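Local coordinates for protein cupin 2, conserved barrel (Desulfitobacterium hafniense, PDB 2OZJ) that is of unknown function but adopts the small conserved beta-barrel fold of the cupin superfamily and assembles as a two-chain protein, at residues A[21-25]-A[26-30]; A[62-66]-A[67-71]; A[86-89]-A[90-94]. One frame throughout, in Å; residues are numbered along the deposited sequence. Where two conformers were deposited one is given.

Contact 1 of 3, residues A[21-25]-A[26-30]; sequences EAREN and QVLSM
Glu21 meets Leu28 at the point where a surface loop of the cupin barrel folds back on itself before entering strand 28-34. The methyl CD2 of Leu28 lies 4.0 Å from Glu21 CB and also approaches the backbone O of Glu21, so the contact on this residue is with the root of its side chain. That carbonyl O is hydrogen-bonded to Ser44 of strand 38-46, whose backbone also pairs with Leu28; the loop is therefore tied to the same neighbour as the strand it precedes. Arg23 was modelled in two conformers; in the one described here its NH2 forms a salt bridge with Glu21 OE2 at 3.0 Å, although the N-H...O angle of 144° marks the hydrogen bond as weak. In this conformer Arg23 has its CG anti to the carbonyl carbon (chi1 -67°) and then bends at chi2, which carries the guanidinium back toward Glu21. Its aliphatic part serves the other segment: CG sits 3.9 Å from Leu28 CD1, so the two leucine methyls are divided between Arg23 and Glu21. Alongside runs Gln26, pointing the same way as Arg23, with its amide plane 30° from the guanidinium plane and NE2 at the guanidinium edge. The side chains come nearest at Arg23 CD to Gln26 NE2, 3.9 Å, a van der Waals contact. At Glu24 and Asn25 the chain reverses, with no direct hydrogen bond between the segments. Water 1 bridges the gap instead, accepting from Arg23 N at 2.8 Å and donating to Gln26 O at 2.9 Å.

Contact 2 of 3, residues A[62-66]-A[67-71]; sequences YLILQ and GEAVI
From Tyr62 to Ile71 the backbone makes an open corner, its two arms running 153° apart in direction, yet the CA atoms of Tyr62 and Ile71 remain 9.9 Å from each other. Such a separation is too wide for strand pairing, and no hydrogen bond crosses; the corner carries the chain from one sheet of the cupin barrel to the other. Leu65 and Gln66 form a classic beta bulge opposite Lys103, whose NZ also donates a hydrogen bond to Gln66 OE1. Gly67 follows with a positive phi of 78°, a conformation that favours glycine, and a CB here would clash with Gln66 O. Inside the bend, Ile64 spans the gap with both branches. Its CG2, anti to the backbone N, comes within 3.3 Å of Gly67 O, while CG1 beside that N (chi1 -51°) sends CD1 toward Ala69 CB, 4.2 Å away. Leu80 of strand 76-80 adds to the packing on Ile64 and Ile71, and Phe102 to that on Ala69. At the mouth of the corner Tyr62 and Ile71 extend toward each other from the two arms. The hydroxyl of Tyr62 reaches past this contact to a hydrogen bond with His94 NE2, so the ring is held at its far end, while the extended Ile71 chain brings its terminal methyl obliquely to the ring, CD1 to Tyr62 CD2 at 3.9 Å.

Contact 3 of 3, residues A[86-89]-A[90-94]; sequences LMVP and AHKIH
Val88 CG1 rests over one face of the His94 imidazole, 3.7 Å from the ring centroid and 15° off the normal, a CH-pi contact displaced a little toward the rim. The same methyl touches Lys92 CB, so one branch of the valine meets both residues. The ring's orientation is consistent with the hydrogen bond that His94 ND1 donates to Lys92 O at 3.0 Å, the acceptor 16° out of the ring plane. On the other nitrogen, NE2 is hydrogen-bonded to Tyr62 OH, so the imidazole is gripped at both nitrogens. Were His94 an alanine, Val88 CG1 would probably lose the ring it rests on, and Lys92 O and the Tyr62 hydroxyl their imidazole partner. Behind these contacts, a type II beta turn from Pro89 to Lys92 reverses the chain as it leaves strand 84-88 of the cupin barrel, closed by the hydrogen bond from Lys92 N to Pro89 O, 3.1 Å long with an N-H...O angle of 156°. His91, at the third position, has the positive phi expected there. The lysine chain, CG anti to the backbone N and then bent at three successive torsions, curls back beside the proline ring until NZ is 3.5 Å from Pro89 CG. Farther out, Ala90 N is hydrogen-bonded to Asp59 OD1, and Pro89 packs on Gln10 of the second subunit.

Contact 1 lies at the surface, while contacts 2 and 3 are partly buried, contact 2 the more so. The ion pair and water bridge of contact 1 stand where contact 2 has aliphatic packing around a sheet-to-sheet corner; their centres are 14 Å apart and they do not touch. Contact 3 mixes both characters: a buried imidazole beside a partly exposed turn. Contacts 2 and 3 join directly: strands 60-65 and 84-88 are neighbours, with Tyr62 N 2.9 Å from Leu86 O, and Ile71 CD1, from the other sheet, packs on Leu86 CD2. Contact 1 reaches the same six-stranded sheet through strand 28-34, but lies across the chain's centre from contact 3, their centres about 23 Å apart.

Contact 1 of 3, residues A[21-25]-A[26-30]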
loop_
_atom_site.group_PDB
_atom_site.type_symbol
_atom_site.label_atom_id
_atom_site.label_comp_id
_atom_site.label_asym_id
_atom_site.label_seq_id
_atom_site.Cartn_x
_atom_site.Cartn_y
_atom_site.Cartn_z
ATOM N N GLU A 21 0.153 -4.481 -16.167
ATOM C CA GLU A 21 -0.894 -4.256 -17.167
ATOM C C GLU A 21 -2.232 -4.825 -16.714
ATOM O O GLU A 21 -2.289 -5.562 -15.742
ATOM C CB GLU A 21 -0.491 -4.867 -18.505
ATOM C CG GLU A 21 0.764 -4.198 -19.046
ATOM C CD GLU A 21 1.541 -5.086 -20.009
ATOM O OE1 GLU A 21 2.114 -6.109 -19.574
ATOM O OE2 GLU A 21 1.577 -4.755 -21.198
ATOM N N ALA A 22 -3.307 -4.440 -17.397
ATOM C CA ALA A 22 -4.579 -5.054 -17.184
ATOM C C ALA A 22 -4.991 -5.672 -18.543
ATOM O O ALA A 22 -4.623 -5.207 -19.641
ATOM C CB ALA A 22 -5.597 -4.039 -16.544
ATOM N N ARG A 23 -5.617 -6.831 -18.465
ATOM C CA ARG A 23 -5.998 -7.550 -19.664
ATOM C C ARG A 23 -7.436 -7.994 -19.466
ATOM O O ARG A 23 -7.887 -8.225 -18.347
ATOM C CB ARG A 23 -5.089 -8.761 -19.889
ATOM C CG ARG A 23 -3.625 -8.438 -20.235
ATOM C CD ARG A 23 -3.431 -8.362 -21.738
ATOM N NE ARG A 23 -2.039 -8.147 -22.126
ATOM C CZ ARG A 23 -1.402 -6.973 -22.083
ATOM N NH1 ARG A 23 -2.012 -5.858 -21.671
ATOM N NH2 ARG A 23 -0.130 -6.914 -22.457
ATOM N N GLU A 24 -8.163 -8.126 -20.566
ATOM C CA GLU A 24 -9.555 -8.555 -20.525
ATOM C C GLU A 24 -9.673 -10.025 -20.115
ATOM O O GLU A 24 -10.560 -10.416 -19.359
ATOM C CB GLU A 24 -10.165 -8.396 -21.933
ATOM C CG GLU A 24 -11.667 -8.460 -21.966
ATOM C CD GLU A 24 -12.342 -7.344 -21.167
ATOM O OE1 GLU A 24 -11.730 -6.278 -20.923
ATOM O OE2 GLU A 24 -13.503 -7.550 -20.774
ATOM N N ASN A 25 -8.783 -10.839 -20.655
ATOM C CA ASN A 25 -8.980 -12.288 -20.591
ATOM C C ASN A 25 -7.881 -13.024 -19.854
ATOM O O ASN A 25 -7.890 -14.249 -19.832
ATOM C CB ASN A 25 -9.116 -12.836 -22.022
ATOM C CG ASN A 25 -10.374 -12.325 -22.708
ATOM O OD1 ASN A 25 -11.404 -12.203 -22.077
ATOM N ND2 ASN A 25 -10.291 -12.039 -23.969
ATOM N N GLN A 26 -6.927 -12.289 -19.310
ATOM C CA GLN A 26 -5.798 -12.849 -18.562
ATOM C C GLN A 26 -5.737 -12.244 -17.181
ATOM O O GLN A 26 -6.181 -11.114 -16.953
ATOM C CB GLN A 26 -4.495 -12.629 -19.317
ATOM C CG GLN A 26 -4.613 -13.293 -20.671
ATOM C CD GLN A 26 -3.424 -13.219 -21.643
ATOM O OE1 GLN A 26 -3.287 -14.112 -22.505
ATOM N NE2 GLN A 26 -2.653 -12.174 -21.573
ATOM N N VAL A 27 -5.194 -13.027 -16.259
ATOM C CA VAL A 27 -4.959 -12.601 -14.900
ATOM C C VAL A 27 -3.448 -12.408 -14.769
ATOM O O VAL A 27 -2.673 -13.300 -15.128
ATOM C CB VAL A 27 -5.442 -13.657 -13.902
ATOM C CG1 VAL A 27 -5.103 -13.219 -12.492
ATOM C CG2 VAL A 27 -6.978 -13.985 -14.133
ATOM N N LEU A 28 -3.026 -11.253 -14.273
ATOM C CA LEU A 28 -1.601 -10.971 -14.059
ATOM C C LEU A 28 -1.320 -10.764 -12.564
ATOM O O LEU A 28 -2.166 -10.284 -11.828
ATOM C CB LEU A 28 -1.116 -9.730 -14.819
ATOM C CG LEU A 28 -0.897 -9.772 -16.324
ATOM C CD1 LEU A 28 -2.190 -10.064 -17.050
ATOM C CD2 LEU A 28 -0.295 -8.472 -16.807
ATOM N N SER A 29 -0.158 -11.199 -12.103
ATOM C CA SER A 29 0.236 -11.006 -10.703
ATOM C C SER A 29 1.726 -10.726 -10.611
ATOM O O SER A 29 2.526 -11.209 -11.426
ATOM C CB SER A 29 -0.126 -12.216 -9.834
ATOM O OG SER A 29 0.601 -13.353 -10.200
HETATM N N MSE A 30 2.089 -9.962 -9.576
HETATM C CA MSE A 30 3.490 -9.687 -9.288
HETATM C C MSE A 30 3.688 -9.612 -7.787
HETATM O O MSE A 30 2.935 -8.867 -7.126
HETATM C CB MSE A 30 3.922 -8.388 -9.960
HETATM C CG MSE A 30 5.419 -8.143 -9.784
HETATM SE SE MSE A 30 6.254 -6.927 -11.003
HETATM C CE MSE A 30 5.483 -5.300 -10.275
HETATM O O HOH W 1 -5.230 -8.480 -16.276
HETATM O O HOH W 2 -9.079 -10.974 -16.829
#

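Contact 2 of 3, residues A[62-66]-A[67-71]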
loop_
_atom_site.group_PDB
_atom_site.type_symbol
_atom_site.label_atom_id
_atom_site.label_comp_id
_atom_site.label_asym_id
_atom_site.label_seq_id
_atom_site.Cartn_x
_atom_site.Cartn_y
_atom_site.Cartn_z
ATOM N N TYR A 62 -6.979 -4.622 0.863
ATOM C CA TYR A 62 -7.096 -4.440 -0.599
ATOM C C TYR A 62 -7.111 -2.925 -0.903
ATOM O O TYR A 62 -7.844 -2.149 -0.271
ATOM C CB TYR A 62 -8.383 -5.043 -1.125
ATOM C CG TYR A 62 -8.452 -6.516 -1.004
ATOM C CD1 TYR A 62 -7.697 -7.306 -1.829
ATOM C CD2 TYR A 62 -9.268 -7.134 -0.070
ATOM C CE1 TYR A 62 -7.742 -8.679 -1.734
ATOM C CE2 TYR A 62 -9.313 -8.532 0.030
ATOM C CZ TYR A 62 -8.548 -9.281 -0.808
ATOM O OH TYR A 62 -8.570 -10.656 -0.742
ATOM N N LEU A 63 -6.324 -2.527 -1.888
ATOM C CA LEU A 63 -6.265 -1.149 -2.371
ATOM C C LEU A 63 -6.461 -1.151 -3.873
ATOM O O LEU A 63 -5.681 -1.776 -4.600
ATOM C CB LEU A 63 -4.955 -0.460 -2.025
ATOM C CG LEU A 63 -4.721 0.948 -2.602
ATOM C CD1 LEU A 63 -5.580 2.089 -1.980
ATOM C CD2 LEU A 63 -3.214 1.272 -2.374
ATOM N N ILE A 64 -7.533 -0.493 -4.331
ATOM C CA ILE A 64 -7.823 -0.458 -5.756
ATOM C C ILE A 64 -6.965 0.617 -6.418
ATOM O O ILE A 64 -6.978 1.763 -5.997
ATOM C CB ILE A 64 -9.304 -0.214 -6.051
ATOM C CG1 ILE A 64 -10.161 -1.187 -5.265
ATOM C CG2 ILE A 64 -9.586 -0.376 -7.570
ATOM C CD1 ILE A 64 -9.862 -2.614 -5.529
ATOM N N LEU A 65 -6.196 0.232 -7.427
ATOM C CA LEU A 65 -5.279 1.142 -8.086
ATOM C C LEU A 65 -5.913 1.775 -9.327
ATOM O O LEU A 65 -5.652 2.932 -9.656
ATOM C CB LEU A 65 -4.005 0.408 -8.487
ATOM C CG LEU A 65 -3.247 -0.261 -7.343
ATOM C CD1 LEU A 65 -2.070 -1.035 -7.905
ATOM C CD2 LEU A 65 -2.809 0.746 -6.273
ATOM N N GLN A 66 -6.748 1.013 -10.021
ATOM C CA GLN A 66 -7.297 1.423 -11.291
ATOM C C GLN A 66 -8.490 0.525 -11.541
ATOM O O GLN A 66 -8.488 -0.634 -11.165
ATOM C CB GLN A 66 -6.222 1.213 -12.346
ATOM C CG GLN A 66 -6.442 1.846 -13.684
ATOM C CD GLN A 66 -5.357 1.414 -14.675
ATOM O OE1 GLN A 66 -4.175 1.748 -14.520
ATOM N NE2 GLN A 66 -5.759 0.649 -15.694
ATOM N N GLY A 67 -9.523 1.053 -12.170
ATOM C CA GLY A 67 -10.726 0.273 -12.439
ATOM C C GLY A 67 -11.617 0.135 -11.226
ATOM O O GLY A 67 -11.371 0.726 -10.171
ATOM N N GLU A 68 -12.679 -0.627 -11.395
ATOM C CA GLU A 68 -13.656 -0.859 -10.351
ATOM C C GLU A 68 -13.750 -2.338 -10.058
ATOM O O GLU A 68 -13.466 -3.173 -10.932
ATOM C CB GLU A 68 -15.011 -0.335 -10.796
ATOM C CG GLU A 68 -15.020 1.147 -10.943
ATOM C CD GLU A 68 -16.358 1.657 -11.345
ATOM O OE1 GLU A 68 -17.270 1.710 -10.488
ATOM O OE2 GLU A 68 -16.482 1.998 -12.530
ATOM N N ALA A 69 -14.161 -2.643 -8.833
ATOM C CA ALA A 69 -14.267 -4.009 -8.343
ATOM C C ALA A 69 -15.455 -4.123 -7.388
ATOM O O ALA A 69 -16.055 -3.120 -6.990
ATOM C CB ALA A 69 -12.972 -4.421 -7.632
ATOM N N VAL A 70 -15.778 -5.359 -7.031
ATOM C CA VAL A 70 -16.830 -5.657 -6.073
ATOM C C VAL A 70 -16.324 -6.766 -5.174
ATOM O O VAL A 70 -15.762 -7.751 -5.669
ATOM C CB VAL A 70 -18.129 -6.132 -6.762
ATOM C CG1 VAL A 70 -19.219 -6.420 -5.731
ATOM C CG2 VAL A 70 -18.601 -5.102 -7.762
ATOM N N ILE A 71 -16.494 -6.608 -3.867
ATOM C CA ILE A 71 -16.147 -7.651 -2.928
ATOM C C ILE A 71 -17.410 -8.209 -2.315
ATOM O O ILE A 71 -18.301 -7.460 -1.911
ATOM C CB ILE A 71 -15.231 -7.189 -1.784
ATOM C CG1 ILE A 71 -13.920 -6.688 -2.326
ATOM C CG2 ILE A 71 -14.919 -8.358 -0.885
ATOM C CD1 ILE A 71 -12.897 -6.233 -1.198
#

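Contact 3 of 3, residues A[86-89]-A[90-94]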
loop_
_atom_site.group_PDB
_atom_site.type_symbol
_atom_site.label_atom_id
_atom_site.label_comp_id
_atom_site.label_asym_id
_atom_site.label_seq_id
_atom_site.Cartn_x
_atom_site.Cartn_y
_atom_site.Cartn_z
ATOM N N LEU A 86 -10.049 -1.366 1.585
ATOM C CA LEU A 86 -10.914 -2.143 2.466
ATOM C C LEU A 86 -10.082 -3.210 3.144
ATOM O O LEU A 86 -9.267 -3.855 2.486
ATOM C CB LEU A 86 -12.058 -2.811 1.684
ATOM C CG LEU A 86 -13.246 -3.298 2.540
ATOM C CD1 LEU A 86 -14.077 -2.171 3.187
ATOM C CD2 LEU A 86 -14.173 -4.156 1.698
HETATM N N MSE A 87 -10.272 -3.378 4.450
HETATM C CA MSE A 87 -9.614 -4.423 5.210
HETATM C C MSE A 87 -10.595 -5.557 5.437
HETATM O O MSE A 87 -11.728 -5.335 5.862
HETATM C CB MSE A 87 -9.125 -3.888 6.553
HETATM C CG MSE A 87 -8.086 -4.808 7.227
HETATM SE SE MSE A 87 -8.841 -6.199 8.276
HETATM C CE MSE A 87 -8.820 -5.422 10.036
ATOM N N VAL A 88 -10.157 -6.767 5.091
ATOM C CA VAL A 88 -10.952 -7.979 5.293
ATOM C C VAL A 88 -10.253 -8.840 6.350
ATOM O O VAL A 88 -9.132 -9.299 6.131
ATOM C CB VAL A 88 -11.150 -8.753 3.950
ATOM C CG1 VAL A 88 -11.933 -10.024 4.169
ATOM C CG2 VAL A 88 -11.837 -7.857 2.894
ATOM N N PRO A 89 -10.891 -9.031 7.512
ATOM C CA PRO A 89 -10.202 -9.710 8.615
ATOM C C PRO A 89 -9.963 -11.197 8.386
ATOM O O PRO A 89 -10.668 -11.825 7.603
ATOM C CB PRO A 89 -11.125 -9.474 9.823
ATOM C CG PRO A 89 -12.444 -9.140 9.257
ATOM C CD PRO A 89 -12.234 -8.551 7.905
ATOM N N ALA A 90 -8.942 -11.725 9.055
ATOM C CA ALA A 90 -8.650 -13.152 9.092
ATOM C C ALA A 90 -9.913 -13.969 9.225
ATOM O O ALA A 90 -10.787 -13.674 10.045
ATOM C CB ALA A 90 -7.718 -13.483 10.256
ATOM N N HIS A 91 -9.998 -15.003 8.400
ATOM C CA HIS A 91 -11.088 -15.971 8.409
ATOM C C HIS A 91 -12.438 -15.478 7.881
ATOM O O HIS A 91 -13.411 -16.203 7.944
ATOM C CB HIS A 91 -11.232 -16.613 9.812
ATOM C CG HIS A 91 -9.998 -17.343 10.251
ATOM N ND1 HIS A 91 -9.237 -16.955 11.335
ATOM C CD2 HIS A 91 -9.362 -18.410 9.712
ATOM C CE1 HIS A 91 -8.205 -17.771 11.462
ATOM N NE2 HIS A 91 -8.254 -18.657 10.486
ATOM N N LYS A 92 -12.506 -14.284 7.324
ATOM C CA LYS A 92 -13.714 -13.825 6.668
ATOM C C LYS A 92 -13.656 -14.355 5.226
ATOM O O LYS A 92 -12.735 -14.055 4.467
ATOM C CB LYS A 92 -13.824 -12.297 6.713
ATOM C CG LYS A 92 -15.131 -11.681 6.159
ATOM C CD LYS A 92 -16.396 -12.115 6.894
ATOM C CE LYS A 92 -16.339 -11.883 8.403
ATOM N NZ LYS A 92 -15.609 -10.640 8.783
ATOM N N ILE A 93 -14.628 -15.198 4.879
ATOM C CA ILE A 93 -14.726 -15.752 3.533
ATOM C C ILE A 93 -15.213 -14.644 2.618
ATOM O O ILE A 93 -16.177 -13.956 2.946
ATOM C CB ILE A 93 -15.718 -16.948 3.490
ATOM C CG1 ILE A 93 -15.233 -18.072 4.404
ATOM C CG2 ILE A 93 -15.871 -17.449 2.073
ATOM N N HIS A 94 -14.560 -14.467 1.489
ATOM C CA HIS A 94 -14.857 -13.343 0.609
ATOM C C HIS A 94 -14.420 -13.661 -0.818
ATOM O O HIS A 94 -13.634 -14.575 -1.048
ATOM C CB HIS A 94 -14.189 -12.040 1.108
ATOM C CG HIS A 94 -12.696 -12.044 1.051
ATOM N ND1 HIS A 94 -11.920 -12.818 1.887
ATOM C CD2 HIS A 94 -11.832 -11.351 0.275
ATOM C CE1 HIS A 94 -10.645 -12.598 1.628
ATOM N NE2 HIS A 94 -10.564 -11.727 0.640
#